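Local structure of AHL synthase (Burkholderia glumae, 3P2F) at residues 68-73 and 98-103; 77-82 and 138-143. The protein probably makes N-acyl-L-homoserine lactone quorum-sensing signals from a fatty acyl-[acyl carrier protein] and S-adenosyl-L-methionine. The protein carries 3 engineered substitutions. All coordinates share one frame; numbering follows the deposited sequence.

In the fold
Interaction 1 pairs two antiparallel strands of the central sheet, and interaction 2 lays the short helix 78-82, which follows the first of those strands in the chain, against the next strand over, 138-143. Their centres lie about 7 Å apart. Glu99 joins them: OE2 of Glu99 stands 2.7 Å from the backbone N of Leu79, so a carboxylate of interaction 1 probably accepts the N-H of Leu79 in the first turn of the helix in interaction 2. Backbone pairing makes a second link, Leu100 N lying 2.8 Å from Ile140 O. Strands 97-105 and 138-144 are thus parallel neighbours in one sheet that both contacts reach.

Interaction 1 of 2, residues 68-73 and 98-103; sequences ARLLPT and WELSRF
Arg69 and Ser101 face each other in a hydrogen-bonded antiparallel pair, joined both through their backbones and through their side chains. NE of Arg69 donates to OG of Ser101 at 3.0 Å along a nearly straight path (166° at the hydrogen). The hydroxyl oxygen sits at the edge of the guanidinium, in its plane, and NH2 adds a weak second bond to the same oxygen. The arginine can reach it because its chain, extended as far as CD, bends at chi3 (74°). Arg102 runs alongside, pointing the same way, with its CD above one face of the Arg69 guanidinium, toward the rim, and the two guanidinium planes 30° apart. Although NH2 of Arg69 and NH1 of Arg102 approach to 3.9 Å, acids gather about them: Asp45 and Asp48 form salt bridges with Arg69, and Glu43 with Arg102.

At the other end, Pro72 lies across the indole of Trp98. CB of Pro72 is 3.9 Å from the centroid of the six-membered ring, a CH-pi contact over the face. Leu70 continues this apolar side, its CB 3.9 Å from CE3 of Trp98. On the side of Arg69, Leu71 runs beside Glu99, CD1 to OE1 3.6 Å, while the carboxylate is bonded by the backbone N atoms of Leu79 and, weakly, Leu78.

Hydrogen-bonded and non-hydrogen-bonded pairs alternate along this antiparallel ladder, part of a mixed sheet consistent with the acetyltransferase-like fold of autoinducer synthases; Glu99 N to Leu71 O is 2.7 Å. Strand 53-58 pairs antiparallel with the other edge of strand 64-72, and strand 138-144 runs parallel to strand 97-105. Helix 120-132 packs on Leu70 through Ala127 and, beyond the corner at Arg102, meets Phe103; Leu78 of helix 78-82 touches Arg69 and Ser101 on the opposite face, and Arg102 at the corner.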
ATOM      1  N   ALA A  68      -0.603   5.295  -2.692  1.00 14.57           N
ATOM      2  CA  ALA A  68      -0.090   4.034  -2.188  1.00 13.74           C
ATOM      3  C   ALA A  68       1.394   3.965  -2.485  1.00 12.82           C
ATOM      4  O   ALA A  68       1.870   4.519  -3.475  1.00 13.67           O
ATOM      5  CB  ALA A  68      -0.806   2.864  -2.831  1.00 12.64           C
ATOM      6  N   ARG A  69       2.118   3.285  -1.613  1.00 12.85           N
ATOM      7  CA  ARG A  69       3.554   3.141  -1.762  1.00 15.66           C
ATOM      8  C   ARG A  69       3.930   1.668  -1.689  1.00 15.95           C
ATOM      9  O   ARG A  69       3.602   0.984  -0.716  1.00 14.22           O
ATOM     10  CB  ARG A  69       4.273   3.925  -0.653  1.00 14.55           C
ATOM     11  CG  ARG A  69       5.778   3.771  -0.658  1.00 14.81           C
ATOM     12  CD  ARG A  69       6.447   4.741   0.307  1.00 15.06           C
ATOM     13  NE  ARG A  69       6.275   4.360   1.705  1.00 17.40           N
ATOM     14  CZ  ARG A  69       6.745   5.068   2.728  1.00 19.38           C
ATOM     15  NH1 ARG A  69       7.413   6.196   2.504  1.00 18.24           N
ATOM     16  NH2 ARG A  69       6.566   4.643   3.975  1.00 16.27           N
ATOM     17  N   LEU A  70       4.603   1.187  -2.734  1.00 15.87           N
ATOM     18  CA  LEU A  70       5.047  -0.201  -2.796  1.00 14.17           C
ATOM     19  C   LEU A  70       6.567  -0.269  -2.687  1.00 13.92           C
ATOM     20  O   LEU A  70       7.277   0.549  -3.275  1.00 12.07           O
ATOM     21  CB  LEU A  70       4.605  -0.856  -4.108  1.00 14.82           C
ATOM     22  CG  LEU A  70       3.166  -1.362  -4.240  1.00 17.77           C
ATOM     23  CD1 LEU A  70       2.831  -2.202  -3.026  1.00 17.23           C
ATOM     24  CD2 LEU A  70       2.200  -0.210  -4.362  1.00 20.43           C
ATOM     25  N   LEU A  71       7.057  -1.253  -1.937  1.00 14.70           N
ATOM     26  CA  LEU A  71       8.490  -1.450  -1.736  1.00 15.57           C
ATOM     27  C   LEU A  71       8.841  -2.928  -1.719  1.00 16.76           C
ATOM     28  O   LEU A  71       8.087  -3.737  -1.186  1.00 16.90           O
ATOM     29  CB  LEU A  71       8.932  -0.850  -0.398  1.00 15.44           C
ATOM     30  CG  LEU A  71       8.976   0.665  -0.221  1.00 19.07           C
ATOM     31  CD1 LEU A  71       9.284   0.981   1.238  1.00 21.32           C
ATOM     32  CD2 LEU A  71      10.032   1.272  -1.141  1.00 18.07           C
ATOM     33  N   PRO A  72      10.000  -3.299  -2.296  1.00 17.14           N
ATOM     34  CA  PRO A  72      10.407  -4.707  -2.303  1.00 16.53           C
ATOM     35  C   PRO A  72      10.949  -5.027  -0.914  1.00 17.22           C
ATOM     36  O   PRO A  72      11.693  -4.228  -0.339  1.00 16.78           O
ATOM     37  CB  PRO A  72      11.490  -4.746  -3.373  1.00 18.43           C
ATOM     38  CG  PRO A  72      12.144  -3.402  -3.209  1.00 18.85           C
ATOM     39  CD  PRO A  72      10.965  -2.465  -3.035  1.00 15.92           C
ATOM     40  N   THR A  73      10.568  -6.177  -0.368  1.00 16.07           N
ATOM     41  CA  THR A  73      11.026  -6.555   0.959  1.00 15.68           C
ATOM     42  C   THR A  73      12.506  -6.936   1.009  1.00 16.42           C
ATOM     43  O   THR A  73      13.051  -7.136   2.094  1.00 16.96           O
ATOM     44  CB  THR A  73      10.187  -7.720   1.531  1.00 14.24           C
ATOM     45  OG1 THR A  73      10.235  -8.835   0.636  1.00 11.24           O
ATOM     46  CG2 THR A  73       8.737  -7.282   1.722  1.00 12.67           C
ATOM     47  N   TRP A  98       6.149  -7.960  -1.327  1.00 16.24           N
ATOM     48  CA  TRP A  98       6.337  -6.515  -1.412  1.00 16.43           C
ATOM     49  C   TRP A  98       5.530  -5.904  -0.272  1.00 16.26           C
ATOM     50  O   TRP A  98       4.510  -6.468   0.137  1.00 15.38           O
ATOM     51  CB  TRP A  98       5.833  -5.962  -2.754  1.00 16.30           C
ATOM     52  CG  TRP A  98       6.823  -6.107  -3.867  1.00 20.60           C
ATOM     53  CD1 TRP A  98       7.366  -7.271  -4.330  1.00 20.34           C
ATOM     54  CD2 TRP A  98       7.438  -5.051  -4.616  1.00 19.03           C
ATOM     55  NE1 TRP A  98       8.284  -7.005  -5.312  1.00 21.10           N
ATOM     56  CE2 TRP A  98       8.351  -5.652  -5.509  1.00 18.37           C
ATOM     57  CE3 TRP A  98       7.310  -3.655  -4.615  1.00 20.02           C
ATOM     58  CZ2 TRP A  98       9.136  -4.909  -6.397  1.00 16.33           C
ATOM     59  CZ3 TRP A  98       8.090  -2.912  -5.501  1.00 20.34           C
ATOM     60  CH2 TRP A  98       8.994  -3.547  -6.382  1.00 18.80           C
ATOM     61  N   GLU A  99       5.993  -4.764   0.237  1.00 15.52           N
ATOM     62  CA  GLU A  99       5.320  -4.068   1.326  1.00 16.55           C
ATOM     63  C   GLU A  99       4.407  -2.967   0.813  1.00 16.74           C
ATOM     64  O   GLU A  99       4.784  -2.180  -0.055  1.00 16.53           O
ATOM     65  CB  GLU A  99       6.326  -3.425   2.291  1.00 16.54           C
ATOM     66  CG  GLU A  99       5.623  -2.594   3.371  1.00 18.03           C
ATOM     67  CD  GLU A  99       6.552  -1.690   4.152  1.00 19.49           C
ATOM     68  OE1 GLU A  99       7.237  -0.853   3.520  1.00 21.29           O
ATOM     69  OE2 GLU A  99       6.588  -1.808   5.399  1.00 18.10           O
ATOM     70  N   LEU A 100       3.209  -2.904   1.373  1.00 16.72           N
ATOM     71  CA  LEU A 100       2.245  -1.886   0.992  1.00 16.53           C
ATOM     72  C   LEU A 100       2.188  -0.927   2.169  1.00 16.34           C
ATOM     73  O   LEU A 100       1.966  -1.355   3.298  1.00 16.05           O
ATOM     74  CB  LEU A 100       0.871  -2.525   0.774  1.00 17.97           C
ATOM     75  CG  LEU A 100      -0.259  -1.797   0.039  1.00 21.60           C
ATOM     76  CD1 LEU A 100      -1.473  -1.717   0.953  1.00 22.27           C
ATOM     77  CD2 LEU A 100       0.181  -0.417  -0.412  1.00 20.97           C
ATOM     78  N   SER A 101       2.426   0.358   1.924  1.00 13.72           N
ATOM     79  CA  SER A 101       2.352   1.337   3.007  1.00 14.00           C
ATOM     80  C   SER A 101       1.810   2.658   2.466  1.00 14.07           C
ATOM     81  O   SER A 101       1.600   2.792   1.260  1.00 13.93           O
ATOM     82  CB  SER A 101       3.729   1.545   3.648  1.00 10.31           C
ATOM     83  OG  SER A 101       4.661   2.078   2.731  1.00 15.70           O
ATOM     84  N   ARG A 102       1.570   3.622   3.350  1.00 15.03           N
ATOM     85  CA  ARG A 102       1.066   4.925   2.920  1.00 15.86           C
ATOM     86  C   ARG A 102      -0.116   4.743   1.984  1.00 16.69           C
ATOM     87  O   ARG A 102      -0.204   5.397   0.945  1.00 16.57           O
ATOM     88  CB  ARG A 102       2.169   5.684   2.189  1.00 15.82           C
ATOM     89  CG  ARG A 102       2.747   6.846   2.949  1.00 21.34           C
ATOM     90  CD  ARG A 102       2.974   6.493   4.388  1.00 22.63           C
ATOM     91  NE  ARG A 102       3.695   7.538   5.098  1.00 22.33           N
ATOM     92  CZ  ARG A 102       4.315   7.335   6.252  1.00 22.88           C
ATOM     93  NH1 ARG A 102       4.284   6.132   6.808  1.00 22.02           N
ATOM     94  NH2 ARG A 102       4.983   8.319   6.836  1.00 24.51           N
ATOM     95  N   PHE A 103      -1.022   3.847   2.356  1.00 17.44           N
ATOM     96  CA  PHE A 103      -2.187   3.558   1.538  1.00 17.58           C
ATOM     97  C   PHE A 103      -3.383   4.384   2.006  1.00 19.16           C
ATOM     98  O   PHE A 103      -3.751   4.341   3.179  1.00 17.65           O
ATOM     99  CB  PHE A 103      -2.511   2.069   1.629  1.00 18.24           C
ATOM    100  CG  PHE A 103      -3.634   1.638   0.735  1.00 19.64           C
ATOM    101  CD1 PHE A 103      -3.423   1.457  -0.626  1.00 19.26           C
ATOM    102  CD2 PHE A 103      -4.907   1.410   1.259  1.00 19.70           C
ATOM    103  CE1 PHE A 103      -4.466   1.048  -1.466  1.00 20.45           C
ATOM    104  CE2 PHE A 103      -5.956   1.003   0.432  1.00 22.73           C
ATOM    105  CZ  PHE A 103      -5.733   0.820  -0.937  1.00 21.70           C
TER

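Interaction 2 of 2, residues 77-82 and 138-143; sequences YLLQEV and QLIGVT
Leu79 reaches from the first turn of helix 78-82 to strand 138-143 and divides its branches between two residues on the same side of the strand. Its CD1 meets Ile140 at CG1, 3.7 Å away, and at CD1, 3.8 Å away, the two side chains crossing at about a right angle. With CG1 of Ile140 anti to the backbone N (chi1 -168°), the longer branch extends to this meeting. CG of Leu79 lies 4.0 Å from CG2 of Val142, and CD2 also approaches that methyl. Gly141, between them, has no side chain, and its CA is 6.2 Å from that of Leu79.

The fit slackens at Tyr77, the N-cap residue, whose CE2 comes no closer than 4.4 Å to CG2 of Ile140. Its ring is instead covered on one face by CB of Gln80, and its hydroxyl bonds to Pro92 O. Farther round the helix, Glu81 is solvent-exposed and bonds to Tyr47. The whole interface buries 197 Å², mainly through apolar side chains.

The short helix thus rests, mainly by Leu79, on an interior strand at one face of a mixed sheet, consistent with the acetyltransferase-like fold of autoinducer synthases.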
ATOM      1  N   TYR A  77      12.469  -1.626   4.519  1.00 18.51           N
ATOM      2  CA  TYR A  77      11.086  -1.178   4.519  1.00 18.28           C
ATOM      3  C   TYR A  77      10.542  -0.865   5.912  1.00 18.38           C
ATOM      4  O   TYR A  77      11.100  -1.278   6.929  1.00 18.52           O
ATOM      5  CB  TYR A  77      10.163  -2.150   3.752  1.00 17.22           C
ATOM      6  CG  TYR A  77      10.018  -3.561   4.285  1.00 17.12           C
ATOM      7  CD1 TYR A  77      11.009  -4.522   4.065  1.00 16.95           C
ATOM      8  CD2 TYR A  77       8.841  -3.962   4.933  1.00 15.61           C
ATOM      9  CE1 TYR A  77      10.831  -5.857   4.465  1.00 15.02           C
ATOM     10  CE2 TYR A  77       8.653  -5.285   5.337  1.00 17.95           C
ATOM     11  CZ  TYR A  77       9.655  -6.228   5.095  1.00 17.84           C
ATOM     12  OH  TYR A  77       9.462  -7.539   5.462  1.00 20.00           O
ATOM     13  N   LEU A  78       9.456  -0.100   5.929  1.00 19.36           N
ATOM     14  CA  LEU A  78       8.794   0.368   7.144  1.00 19.55           C
ATOM     15  C   LEU A  78       8.441  -0.683   8.206  1.00 19.18           C
ATOM     16  O   LEU A  78       8.809  -0.539   9.369  1.00 18.02           O
ATOM     17  CB  LEU A  78       7.544   1.152   6.729  1.00 22.07           C
ATOM     18  CG  LEU A  78       6.721   1.908   7.771  1.00 26.44           C
ATOM     19  CD1 LEU A  78       7.567   2.976   8.449  1.00 26.88           C
ATOM     20  CD2 LEU A  78       5.531   2.540   7.075  1.00 28.07           C
ATOM     21  N   LEU A  79       7.733  -1.736   7.813  1.00 19.39           N
ATOM     22  CA  LEU A  79       7.339  -2.791   8.752  1.00 18.63           C
ATOM     23  C   LEU A  79       8.583  -3.421   9.400  1.00 18.55           C
ATOM     24  O   LEU A  79       8.680  -3.558  10.621  1.00 17.54           O
ATOM     25  CB  LEU A  79       6.555  -3.872   8.001  1.00 19.81           C
ATOM     26  CG  LEU A  79       5.459  -4.687   8.695  1.00 22.28           C
ATOM     27  CD1 LEU A  79       5.308  -6.000   7.952  1.00 21.61           C
ATOM     28  CD2 LEU A  79       5.778  -4.948  10.149  1.00 18.89           C
ATOM     29  N   GLN A  80       9.533  -3.801   8.555  1.00 17.91           N
ATOM     30  CA  GLN A  80      10.777  -4.427   8.982  1.00 17.73           C
ATOM     31  C   GLN A  80      11.591  -3.678  10.044  1.00 18.49           C
ATOM     32  O   GLN A  80      11.978  -4.273  11.050  1.00 18.51           O
ATOM     33  CB  GLN A  80      11.645  -4.672   7.749  1.00 18.91           C
ATOM     34  CG  GLN A  80      13.062  -5.138   8.011  1.00 16.26           C
ATOM     35  CD  GLN A  80      13.888  -5.098   6.738  1.00 18.56           C
ATOM     36  OE1 GLN A  80      14.071  -4.035   6.150  1.00 16.63           O
ATOM     37  NE2 GLN A  80      14.373  -6.257   6.297  1.00 17.39           N
ATOM     38  N   GLU A  81      11.857  -2.390   9.837  1.00 19.26           N
ATOM     39  CA  GLU A  81      12.664  -1.654  10.809  1.00 22.29           C
ATOM     40  C   GLU A  81      11.978  -0.659  11.748  1.00 22.56           C
ATOM     41  O   GLU A  81      12.601  -0.150  12.680  1.00 24.30           O
ATOM     42  CB  GLU A  81      13.856  -0.977  10.110  1.00 23.55           C
ATOM     43  CG  GLU A  81      13.630  -0.534   8.684  1.00 24.49           C
ATOM     44  CD  GLU A  81      14.913  -0.029   8.023  1.00 26.62           C
ATOM     45  OE1 GLU A  81      15.901  -0.793   7.962  1.00 26.09           O
ATOM     46  OE2 GLU A  81      14.936   1.130   7.561  1.00 27.16           O
ATOM     47  N   VAL A  82      10.701  -0.388  11.532  1.00 22.79           N
ATOM     48  CA  VAL A  82      10.007   0.530  12.418  1.00 22.26           C
ATOM     49  C   VAL A  82       9.007  -0.213  13.307  1.00 21.59           C
ATOM     50  O   VAL A  82       8.813   0.156  14.458  1.00 20.45           O
ATOM     51  CB  VAL A  82       9.269   1.640  11.627  1.00 22.56           C
ATOM     52  CG1 VAL A  82       8.564   2.589  12.598  1.00 23.09           C
ATOM     53  CG2 VAL A  82      10.268   2.417  10.763  1.00 22.43           C
ATOM     54  N   GLN A 138       2.683 -11.926  -2.710  1.00 21.55           N
ATOM     55  CA  GLN A 138       2.001 -11.457  -1.514  1.00 21.55           C
ATOM     56  C   GLN A 138       2.365 -10.014  -1.203  1.00 20.43           C
ATOM     57  O   GLN A 138       3.407  -9.516  -1.626  1.00 20.05           O
ATOM     58  CB  GLN A 138       2.394 -12.300  -0.293  1.00 20.25           C
ATOM     59  CG  GLN A 138       1.822 -13.700  -0.229  1.00 19.49           C
ATOM     60  CD  GLN A 138       2.285 -14.433   1.017  1.00 20.87           C
ATOM     61  OE1 GLN A 138       3.470 -14.721   1.174  1.00 23.52           O
ATOM     62  NE2 GLN A 138       1.355 -14.720   1.917  1.00 20.99           N
ATOM     63  N   LEU A 139       1.489  -9.355  -0.456  1.00 19.08           N
ATOM     64  CA  LEU A 139       1.726  -7.998  -0.002  1.00 18.06           C
ATOM     65  C   LEU A 139       1.652  -8.065   1.519  1.00 18.29           C
ATOM     66  O   LEU A 139       0.879  -8.843   2.078  1.00 15.14           O
ATOM     67  CB  LEU A 139       0.657  -7.031  -0.520  1.00 16.66           C
ATOM     68  CG  LEU A 139       0.624  -6.765  -2.027  1.00 15.70           C
ATOM     69  CD1 LEU A 139      -0.407  -5.692  -2.307  1.00 15.70           C
ATOM     70  CD2 LEU A 139       2.009  -6.332  -2.521  1.00 14.66           C
ATOM     71  N   ILE A 140       2.481  -7.269   2.183  1.00 18.32           N
ATOM     72  CA  ILE A 140       2.472  -7.220   3.630  1.00 16.30           C
ATOM     73  C   ILE A 140       2.633  -5.762   4.011  1.00 16.91           C
ATOM     74  O   ILE A 140       3.289  -4.999   3.303  1.00 17.41           O
ATOM     75  CB  ILE A 140       3.625  -8.054   4.244  1.00 15.37           C
ATOM     76  CG1 ILE A 140       3.391  -8.220   5.748  1.00 15.10           C
ATOM     77  CG2 ILE A 140       4.977  -7.374   3.993  1.00 11.55           C
ATOM     78  CD1 ILE A 140       4.285  -9.260   6.395  1.00 14.18           C
ATOM     79  N   GLY A 141       2.009  -5.368   5.112  1.00 17.84           N
ATOM     80  CA  GLY A 141       2.126  -3.994   5.556  1.00 16.86           C
ATOM     81  C   GLY A 141       1.312  -3.725   6.801  1.00 18.54           C
ATOM     82  O   GLY A 141       0.352  -4.452   7.096  1.00 17.07           O
ATOM     83  N   VAL A 142       1.711  -2.698   7.548  1.00 17.36           N
ATOM     84  CA  VAL A 142       0.991  -2.314   8.752  1.00 16.22           C
ATOM     85  C   VAL A 142      -0.305  -1.727   8.234  1.00 17.42           C
ATOM     86  O   VAL A 142      -0.295  -0.824   7.401  1.00 16.13           O
ATOM     87  CB  VAL A 142       1.748  -1.242   9.558  1.00 16.81           C
ATOM     88  CG1 VAL A 142       0.910  -0.797  10.749  1.00 12.99           C
ATOM     89  CG2 VAL A 142       3.087  -1.798  10.023  1.00 17.52           C
ATOM     90  N   THR A 143      -1.420  -2.247   8.725  1.00 19.38           N
ATOM     91  CA  THR A 143      -2.715  -1.797   8.264  1.00 20.86           C
ATOM     92  C   THR A 143      -3.649  -1.400   9.389  1.00 22.51           C
ATOM     93  O   THR A 143      -3.689  -2.038  10.441  1.00 22.50           O
ATOM     94  CB  THR A 143      -3.399  -2.907   7.449  1.00 22.63           C
ATOM     95  OG1 THR A 143      -2.502  -3.367   6.430  1.00 25.12           O
ATOM     96  CG2 THR A 143      -4.686  -2.396   6.810  1.00 21.44           C
TER